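Local coordinates for Rho guanine nucleotide exchange factor 3 (Mus musculus, PDB 2Z0Q), which acts as a guanine nucleotide exchange factor for the small GTPases RhoA and RhoB, and is represented here by its DH-PH fragment, at residues 279-284 with 311-316; 272-277 with 318-323. One frame throughout, in Å; residues are numbered along the deposited sequence.

Both contacts lie in the PH domain, and contact 1 is nested in the chain loop that contact 2 closes. They meet where strands 310-315 and 322-327 run side by side: the carbonyl O of Phe-315 probably accepts a hydrogen bond from Gln-322 N at 2.8 Å. Contact 1 is regular antiparallel sheet, with buried Leu-281, Val-313 and Phe-311 on its inner side and a polar, watered outer side. Contact 2 is looser, made mostly by side chains, above all Gln-322 reaching from its strand to the loop at Gln-274. Its buried parts are Gln-322 and Ile-276, while its surface end is polar and charged, with two sulfate ions. Ile-276 also touches Leu-281, Val-313 and Phe-315 of contact 1.

Contact 1: 279-284 with 311-316; sequences KDLTLE and FRVSFK
Thr-282 faces Ser-314, and Glu-284 faces Arg-312, as antiparallel hydrogen-bonded pairs, with Leu-283 and Val-313 forming the non-hydrogen-bonded pair between them; the short strand axes approach to 4.8 Å at 161°. Each hydrogen-bonded pair exchanges two N-H...O bonds, the shortest from Arg-312 N to Glu-284 O at 2.8 Å. On the inner face, Leu-281 CG lies 3.6 Å from Val-313 CG1, with CD2 beside it. Leu-283 CD1 comes obliquely upon Phe-311 CD1 at 3.6 Å; with CG set between the backbone N and carbonyl carbon (chi1 60°), the Phe-311 ring lies where Leu-283 CD1 can reach it. This is the strand pairing of a PH-domain sheet, packed under the C-terminal helix 331-345, whose Leu-338, Ile-341 and Arg-342 touch Leu-283. The outer face is polar. Glu-284 OE1 and Arg-312 NE form only a long salt bridge, 3.8 Å, with carboxylate and guanidinium planes 86° apart. Water 3, in the guanidinium plane, bridges the pair: it accepts from Arg-312 NE at 2.7 Å and donates to Glu-284 OE1. At the loop end, Asp-280 CB meets the edge of the Phe-315 ring, 3.6 Å from CE1, and water 1 joins Asp-280 O to Lys-316 N.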
ATOM      1  N   LYS A 279       2.763 -20.307  16.384  1.00 22.15           N
ATOM      2  CA  LYS A 279       3.651 -21.136  17.229  1.00 24.05           C
ATOM      3  C   LYS A 279       3.724 -22.584  16.718  1.00 24.68           C
ATOM      4  O   LYS A 279       4.672 -23.307  17.042  1.00 23.89           O
ATOM      5  CB  LYS A 279       3.164 -21.184  18.685  1.00 26.68           C
ATOM      6  CG  LYS A 279       1.800 -21.820  18.862  1.00 28.35           C
ATOM      7  CD  LYS A 279       1.483 -22.166  20.334  1.00 34.88           C
ATOM      8  CE  LYS A 279       0.177 -22.999  20.423  1.00 35.31           C
ATOM      9  NZ  LYS A 279      -0.040 -23.564  21.794  1.00 40.05           N
ATOM     10  N   ASP A 280       2.714 -23.001  15.954  1.00 22.67           N
ATOM     11  CA  ASP A 280       2.669 -24.369  15.417  1.00 22.66           C
ATOM     12  C   ASP A 280       2.838 -24.413  13.894  1.00 20.68           C
ATOM     13  O   ASP A 280       2.560 -25.432  13.267  1.00 22.31           O
ATOM     14  CB  ASP A 280       1.334 -25.032  15.745  1.00 24.42           C
ATOM     15  CG  ASP A 280       0.992 -24.980  17.228  1.00 28.49           C
ATOM     16  OD1 ASP A 280       1.860 -25.330  18.052  1.00 30.19           O
ATOM     17  OD2 ASP A 280      -0.159 -24.599  17.546  1.00 29.22           O
ATOM     18  N   LEU A 281       3.266 -23.320  13.289  1.00 19.04           N
ATOM     19  CA  LEU A 281       3.377 -23.288  11.827  1.00 17.84           C
ATOM     20  C   LEU A 281       4.785 -23.712  11.385  1.00 18.93           C
ATOM     21  O   LEU A 281       5.768 -23.054  11.714  1.00 22.00           O
ATOM     22  CB  LEU A 281       3.047 -21.865  11.345  1.00 19.29           C
ATOM     23  CG  LEU A 281       2.922 -21.498   9.857  1.00 19.49           C
ATOM     24  CD1 LEU A 281       2.538 -20.018   9.708  1.00 22.72           C
ATOM     25  CD2 LEU A 281       4.272 -21.751   9.176  1.00 19.41           C
ATOM     26  N   THR A 282       4.877 -24.807  10.638  1.00 17.79           N
ATOM     27  CA  THR A 282       6.178 -25.273  10.141  1.00 18.33           C
ATOM     28  C   THR A 282       6.306 -24.728   8.696  1.00 16.94           C
ATOM     29  O   THR A 282       5.456 -24.995   7.847  1.00 16.01           O
ATOM     30  CB  THR A 282       6.231 -26.809  10.115  1.00 17.89           C
ATOM     31  OG1 THR A 282       6.104 -27.326  11.457  1.00 18.90           O
ATOM     32  CG2 THR A 282       7.557 -27.275   9.508  1.00 19.80           C
ATOM     33  N   LEU A 283       7.360 -23.956   8.453  1.00 16.17           N
ATOM     34  CA  LEU A 283       7.600 -23.316   7.167  1.00 15.12           C
ATOM     35  C   LEU A 283       8.773 -23.996   6.499  1.00 15.31           C
ATOM     36  O   LEU A 283       9.835 -24.132   7.111  1.00 17.80           O
ATOM     37  CB  LEU A 283       7.955 -21.826   7.382  1.00 16.44           C
ATOM     38  CG  LEU A 283       8.428 -21.073   6.142  1.00 16.52           C
ATOM     39  CD1 LEU A 283       7.273 -20.922   5.118  1.00 16.13           C
ATOM     40  CD2 LEU A 283       8.900 -19.676   6.569  1.00 17.52           C
ATOM     41  N   GLU A 284       8.589 -24.440   5.269  1.00 13.79           N
ATOM     42  CA  GLU A 284       9.675 -25.096   4.526  1.00 16.81           C
ATOM     43  C   GLU A 284       9.809 -24.462   3.156  1.00 17.18           C
ATOM     44  O   GLU A 284       8.833 -24.284   2.448  1.00 19.44           O
ATOM     45  CB  GLU A 284       9.388 -26.605   4.406  1.00 15.49           C
ATOM     46  CG  GLU A 284       9.474 -27.263   5.787  1.00 17.31           C
ATOM     47  CD  GLU A 284       8.939 -28.693   5.840  1.00 19.00           C
ATOM     48  OE1 GLU A 284       8.011 -29.010   5.085  1.00 19.08           O
ATOM     49  OE2 GLU A 284       9.439 -29.482   6.701  1.00 20.92           O
ATOM     50  N   PHE A 311       6.471 -22.335  -1.522  1.00 15.65           N
ATOM     51  CA  PHE A 311       6.965 -22.644  -0.171  1.00 14.56           C
ATOM     52  C   PHE A 311       5.870 -23.478   0.470  1.00 15.79           C
ATOM     53  O   PHE A 311       4.742 -23.494  -0.017  1.00 14.95           O
ATOM     54  CB  PHE A 311       7.331 -21.393   0.656  1.00 14.64           C
ATOM     55  CG  PHE A 311       6.192 -20.435   0.885  1.00 14.54           C
ATOM     56  CD1 PHE A 311       5.422 -20.518   2.019  1.00 16.56           C
ATOM     57  CD2 PHE A 311       5.923 -19.429  -0.043  1.00 17.15           C
ATOM     58  CE1 PHE A 311       4.378 -19.593   2.254  1.00 17.50           C
ATOM     59  CE2 PHE A 311       4.895 -18.507   0.181  1.00 16.76           C
ATOM     60  CZ  PHE A 311       4.136 -18.579   1.307  1.00 16.61           C
ATOM     61  N   ARG A 312       6.220 -24.193   1.526  1.00 15.73           N
ATOM     62  CA  ARG A 312       5.266 -25.063   2.190  1.00 15.99           C
ATOM     63  C   ARG A 312       4.984 -24.635   3.620  1.00 16.17           C
ATOM     64  O   ARG A 312       5.864 -24.267   4.370  1.00 16.42           O
ATOM     65  CB  ARG A 312       5.803 -26.513   2.200  1.00 15.38           C
ATOM     66  CG  ARG A 312       4.780 -27.574   2.705  1.00 17.65           C
ATOM     67  CD  ARG A 312       5.349 -29.014   2.750  1.00 15.83           C
ATOM     68  NE  ARG A 312       6.340 -29.425   1.733  1.00 22.71           N
ATOM     69  CZ  ARG A 312       6.063 -29.925   0.533  1.00 23.10           C
ATOM     70  NH1 ARG A 312       4.825 -30.079   0.101  1.00 29.16           N
ATOM     71  NH2 ARG A 312       7.030 -30.390  -0.203  1.00 23.48           N
ATOM     72  N   VAL A 313       3.720 -24.679   3.980  1.00 16.25           N
ATOM     73  CA  VAL A 313       3.324 -24.400   5.331  1.00 15.02           C
ATOM     74  C   VAL A 313       2.554 -25.627   5.806  1.00 16.11           C
ATOM     75  O   VAL A 313       1.654 -26.089   5.121  1.00 15.84           O
ATOM     76  CB  VAL A 313       2.394 -23.181   5.429  1.00 18.18           C
ATOM     77  CG1 VAL A 313       1.873 -23.103   6.792  1.00 22.43           C
ATOM     78  CG2 VAL A 313       3.162 -21.865   5.087  1.00 20.52           C
ATOM     79  N   SER A 314       2.913 -26.160   6.975  1.00 17.12           N
ATOM     80  CA  SER A 314       2.193 -27.328   7.483  1.00 17.52           C
ATOM     81  C   SER A 314       1.885 -27.156   8.979  1.00 16.76           C
ATOM     82  O   SER A 314       2.521 -26.372   9.708  1.00 17.26           O
ATOM     83  CB  SER A 314       2.998 -28.608   7.184  1.00 17.74           C
ATOM     84  OG  SER A 314       4.113 -28.717   8.025  1.00 23.14           O
ATOM     85  N   PHE A 315       0.877 -27.877   9.412  1.00 16.77           N
ATOM     86  CA  PHE A 315       0.367 -27.789  10.759  1.00 16.70           C
ATOM     87  C   PHE A 315      -0.044 -29.178  11.234  1.00 17.16           C
ATOM     88  O   PHE A 315      -0.892 -29.859  10.630  1.00 16.13           O
ATOM     89  CB  PHE A 315      -0.827 -26.829  10.709  1.00 17.14           C
ATOM     90  CG  PHE A 315      -1.612 -26.734  11.978  1.00 19.52           C
ATOM     91  CD1 PHE A 315      -0.968 -26.612  13.195  1.00 18.71           C
ATOM     92  CD2 PHE A 315      -3.012 -26.640  11.931  1.00 20.16           C
ATOM     93  CE1 PHE A 315      -1.705 -26.387  14.376  1.00 20.86           C
ATOM     94  CE2 PHE A 315      -3.753 -26.412  13.102  1.00 23.12           C
ATOM     95  CZ  PHE A 315      -3.086 -26.285  14.327  1.00 20.08           C
ATOM     96  N   LYS A 316       0.562 -29.588  12.337  1.00 18.07           N
ATOM     97  CA  LYS A 316       0.275 -30.886  12.917  1.00 20.58           C
ATOM     98  C   LYS A 316      -0.887 -30.675  13.881  1.00 22.75           C
ATOM     99  O   LYS A 316      -0.763 -29.919  14.834  1.00 23.22           O
ATOM    100  CB  LYS A 316       1.539 -31.402  13.632  1.00 21.04           C
ATOM    101  CG  LYS A 316       1.385 -32.808  14.040  1.00 22.57           C
ATOM    102  CD  LYS A 316       2.590 -33.402  14.734  1.00 22.47           C
ATOM    103  CE  LYS A 316       2.179 -34.806  15.172  1.00 18.78           C
ATOM    104  NZ  LYS A 316       3.148 -35.300  16.123  1.00 23.23           N
TER
HETATM  105  O   HOH W   1       2.562 -28.081  13.729  1.00 19.09           O
HETATM  106  O   HOH W   2       5.859 -27.314   6.056  1.00 19.62           O
HETATM  107  O   HOH W   3       8.931 -29.748   2.585  1.00 34.61           O

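Contact 2: 272-277 with 318-323; sequences YRQPIP and GSQSQT. With SO4 (sulfate ion), chain D; SO4 (sulfate ion), chain C.
Gln-322 is the side chain that reaches across: its NE2 donates to Gln-274 O at 2.9 Å, nearly straight at 167°, with that oxygen in its amide plane. Water 4 accepts from the same NE2 and donates to Gln-274 OE1 and Gln-320 O. The other amide atom, OE1, accepts from His-324 NE2, so both ends of the amide are engaged. Two carbons also lie against Gln-322 OE1: Arg-273 CB at 3.2 Å and Ile-276 CD1 at 3.6 Å. The ionic part centres on Arg-273, whose chain bends at chi2 (-78°) and so brings the guanidinium edge to two sulfates, probably from the crystallisation liquor. NE gives to O3 of the chain D ion at 2.8 Å, while NH2 joins both ions, through O2 of chain D and O4 of chain C. NH1 bonds Tyr-272 O and the chain C ion, which Tyr-272 OH shares, and sits 3.4 Å above the centre of the Tyr-272 ring. Thr-323 N also holds the chain D ion. An alanine in place of Arg-273 is likely to leave both sulfates without their arginine partner and to uncover this face of the Tyr-272 ring. In the PH fold around it, Ile-276 pairs by its backbone with Leu-255 of strand 254-263, and Pro-275 packs on Ile-226 of helix 224-227.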
ATOM      1  N   TYR A 272     -10.517 -21.388   4.172  1.00 16.81           N
ATOM      2  CA  TYR A 272     -10.286 -22.627   3.395  1.00 18.39           C
ATOM      3  C   TYR A 272     -10.005 -23.847   4.296  1.00 20.06           C
ATOM      4  O   TYR A 272     -10.312 -24.997   3.932  1.00 21.58           O
ATOM      5  CB  TYR A 272      -9.120 -22.353   2.442  1.00 17.50           C
ATOM      6  CG  TYR A 272      -8.776 -23.436   1.450  1.00 17.68           C
ATOM      7  CD1 TYR A 272      -9.690 -23.811   0.469  1.00 18.75           C
ATOM      8  CD2 TYR A 272      -7.485 -23.999   1.420  1.00 16.34           C
ATOM      9  CE1 TYR A 272      -9.345 -24.716  -0.536  1.00 19.94           C
ATOM     10  CE2 TYR A 272      -7.112 -24.917   0.398  1.00 18.47           C
ATOM     11  CZ  TYR A 272      -8.054 -25.258  -0.570  1.00 19.19           C
ATOM     12  OH  TYR A 272      -7.732 -26.077  -1.606  1.00 19.14           O
ATOM     13  N   ARG A 273      -9.416 -23.593   5.456  1.00 18.58           N
ATOM     14  CA  ARG A 273      -9.102 -24.609   6.458  1.00 18.79           C
ATOM     15  C   ARG A 273      -9.141 -23.882   7.774  1.00 19.89           C
ATOM     16  O   ARG A 273      -9.333 -22.651   7.822  1.00 19.96           O
ATOM     17  CB  ARG A 273      -7.694 -25.189   6.258  1.00 17.47           C
ATOM     18  CG  ARG A 273      -7.505 -25.866   4.928  1.00 16.79           C
ATOM     19  CD  ARG A 273      -8.123 -27.272   4.909  1.00 18.08           C
ATOM     20  NE  ARG A 273      -7.664 -28.037   3.743  1.00 21.70           N
ATOM     21  CZ  ARG A 273      -8.186 -27.951   2.525  1.00 22.45           C
ATOM     22  NH1 ARG A 273      -9.205 -27.126   2.281  1.00 22.08           N
ATOM     23  NH2 ARG A 273      -7.710 -28.724   1.550  1.00 23.10           N
ATOM     24  N   GLN A 274      -8.925 -24.621   8.843  1.00 20.45           N
ATOM     25  CA  GLN A 274      -8.886 -24.005  10.160  1.00 22.82           C
ATOM     26  C   GLN A 274      -7.611 -23.176  10.251  1.00 20.89           C
ATOM     27  O   GLN A 274      -6.608 -23.467   9.599  1.00 21.31           O
ATOM     28  CB  GLN A 274      -8.913 -25.079  11.222  1.00 24.77           C
ATOM     29  CG  GLN A 274     -10.149 -25.950  11.022  1.00 28.51           C
ATOM     30  CD  GLN A 274     -10.244 -27.048  12.037  1.00 32.64           C
ATOM     31  OE1 GLN A 274      -9.238 -27.481  12.580  1.00 34.36           O
ATOM     32  NE2 GLN A 274     -11.464 -27.524  12.289  1.00 35.56           N
ATOM     33  N   PRO A 275      -7.650 -22.100  11.033  1.00 19.37           N
ATOM     34  CA  PRO A 275      -6.464 -21.244  11.164  1.00 17.86           C
ATOM     35  C   PRO A 275      -5.267 -22.001  11.749  1.00 17.86           C
ATOM     36  O   PRO A 275      -5.450 -22.912  12.559  1.00 19.75           O
ATOM     37  CB  PRO A 275      -6.935 -20.139  12.126  1.00 18.01           C
ATOM     38  CG  PRO A 275      -8.414 -20.120  11.965  1.00 19.30           C
ATOM     39  CD  PRO A 275      -8.785 -21.576  11.813  1.00 19.29           C
ATOM     40  N   ILE A 276      -4.057 -21.606  11.349  1.00 15.54           N
ATOM     41  CA  ILE A 276      -2.828 -22.197  11.857  1.00 15.68           C
ATOM     42  C   ILE A 276      -2.086 -21.224  12.799  1.00 16.44           C
ATOM     43  O   ILE A 276      -1.574 -20.194  12.366  1.00 17.21           O
ATOM     44  CB  ILE A 276      -1.869 -22.587  10.683  1.00 16.26           C
ATOM     45  CG1 ILE A 276      -2.556 -23.649   9.801  1.00 17.29           C
ATOM     46  CG2 ILE A 276      -0.508 -23.068  11.229  1.00 17.30           C
ATOM     47  CD1 ILE A 276      -1.806 -23.874   8.510  1.00 18.97           C
ATOM     48  N   PRO A 277      -2.015 -21.550  14.098  1.00 17.64           N
ATOM     49  CA  PRO A 277      -1.310 -20.677  15.056  1.00 19.65           C
ATOM     50  C   PRO A 277       0.138 -20.583  14.620  1.00 19.82           C
ATOM     51  O   PRO A 277       0.716 -21.589  14.209  1.00 19.96           O
ATOM     52  CB  PRO A 277      -1.452 -21.418  16.398  1.00 20.20           C
ATOM     53  CG  PRO A 277      -2.659 -22.243  16.251  1.00 21.48           C
ATOM     54  CD  PRO A 277      -2.629 -22.697  14.765  1.00 17.73           C
ATOM     55  N   GLY A 318      -3.429 -33.574  14.620  1.00 29.29           N
ATOM     56  CA  GLY A 318      -4.133 -34.841  14.556  1.00 31.54           C
ATOM     57  C   GLY A 318      -4.845 -35.105  13.236  1.00 32.86           C
ATOM     58  O   GLY A 318      -4.236 -35.001  12.149  1.00 32.69           O
ATOM     59  N   SER A 319      -6.135 -35.450  13.333  1.00 32.39           N
ATOM     60  CA  SER A 319      -6.963 -35.762  12.179  1.00 33.20           C
ATOM     61  C   SER A 319      -7.160 -34.534  11.311  1.00 32.63           C
ATOM     62  O   SER A 319      -7.504 -34.648  10.141  1.00 34.20           O
ATOM     63  CB  SER A 319      -8.356 -36.316  12.604  1.00 33.44           C
ATOM     64  OG  SER A 319      -9.158 -35.350  13.298  1.00 33.99           O
ATOM     65  N   GLN A 320      -6.947 -33.360  11.886  1.00 29.57           N
ATOM     66  CA  GLN A 320      -7.135 -32.132  11.139  1.00 29.65           C
ATOM     67  C   GLN A 320      -5.783 -31.525  10.686  1.00 25.70           C
ATOM     68  O   GLN A 320      -5.727 -30.357  10.349  1.00 27.20           O
ATOM     69  CB  GLN A 320      -7.898 -31.117  12.004  1.00 31.42           C
ATOM     70  CG  GLN A 320      -9.315 -31.529  12.444  1.00 37.73           C
ATOM     71  CD  GLN A 320     -10.339 -31.504  11.296  1.00 42.65           C
ATOM     72  OE1 GLN A 320     -10.411 -32.438  10.479  1.00 44.71           O
ATOM     73  NE2 GLN A 320     -11.125 -30.425  11.228  1.00 42.97           N
ATOM     74  N   SER A 321      -4.712 -32.309  10.677  1.00 23.20           N
ATOM     75  CA  SER A 321      -3.401 -31.774  10.231  1.00 21.14           C
ATOM     76  C   SER A 321      -3.542 -31.236   8.815  1.00 18.78           C
ATOM     77  O   SER A 321      -4.383 -31.703   8.059  1.00 18.77           O
ATOM     78  CB  SER A 321      -2.338 -32.860  10.249  1.00 21.89           C
ATOM     79  OG  SER A 321      -2.071 -33.267  11.553  1.00 23.09           O
ATOM     80  N   GLN A 322      -2.703 -30.267   8.470  1.00 17.01           N
ATOM     81  CA  GLN A 322      -2.797 -29.629   7.165  1.00 16.01           C
ATOM     82  C   GLN A 322      -1.424 -29.446   6.565  1.00 14.88           C
ATOM     83  O   GLN A 322      -0.428 -29.366   7.278  1.00 15.23           O
ATOM     84  CB  GLN A 322      -3.349 -28.193   7.291  1.00 18.23           C
ATOM     85  CG  GLN A 322      -4.744 -27.983   7.773  1.00 19.49           C
ATOM     86  CD  GLN A 322      -5.011 -26.495   8.003  1.00 18.39           C
ATOM     87  OE1 GLN A 322      -4.639 -25.662   7.177  1.00 16.45           O
ATOM     88  NE2 GLN A 322      -5.646 -26.163   9.129  1.00 18.34           N
ATOM     89  N   THR A 323      -1.401 -29.368   5.244  1.00 15.65           N
ATOM     90  CA  THR A 323      -0.173 -29.009   4.573  1.00 15.39           C
ATOM     91  C   THR A 323      -0.579 -28.217   3.322  1.00 14.58           C
ATOM     92  O   THR A 323      -1.510 -28.588   2.633  1.00 15.52           O
ATOM     93  CB  THR A 323       0.721 -30.227   4.224  1.00 17.48           C
ATOM     94  OG1 THR A 323       2.006 -29.734   3.791  1.00 16.71           O
ATOM     95  CG2 THR A 323       0.096 -31.145   3.150  1.00 16.52           C
TER
HETATM   96  S   SO4 D 503      -5.076 -30.279   3.941  1.00 36.21           S
HETATM   97  O1  SO4 D 503      -6.074 -31.079   4.740  1.00 36.93           O
HETATM   98  O2  SO4 D 503      -5.536 -30.262   2.517  1.00 33.49           O
HETATM   99  O3  SO4 D 503      -5.077 -28.879   4.433  1.00 33.27           O
HETATM  100  O4  SO4 D 503      -3.703 -30.847   4.044  1.00 26.85           O
HETATM  101  S   SO4 C 502      -9.831 -28.601  -1.606  1.00 44.25           S
HETATM  102  O1  SO4 C 502     -10.717 -29.664  -2.191  1.00 39.44           O
HETATM  103  O2  SO4 C 502      -9.687 -27.470  -2.600  1.00 35.65           O
HETATM  104  O3  SO4 C 502     -10.453 -28.071  -0.346  1.00 34.98           O
HETATM  105  O4  SO4 C 502      -8.505 -29.232  -1.279  1.00 35.87           O
HETATM  106  O   HOH W   4      -6.648 -28.015  11.127  1.00 25.00           O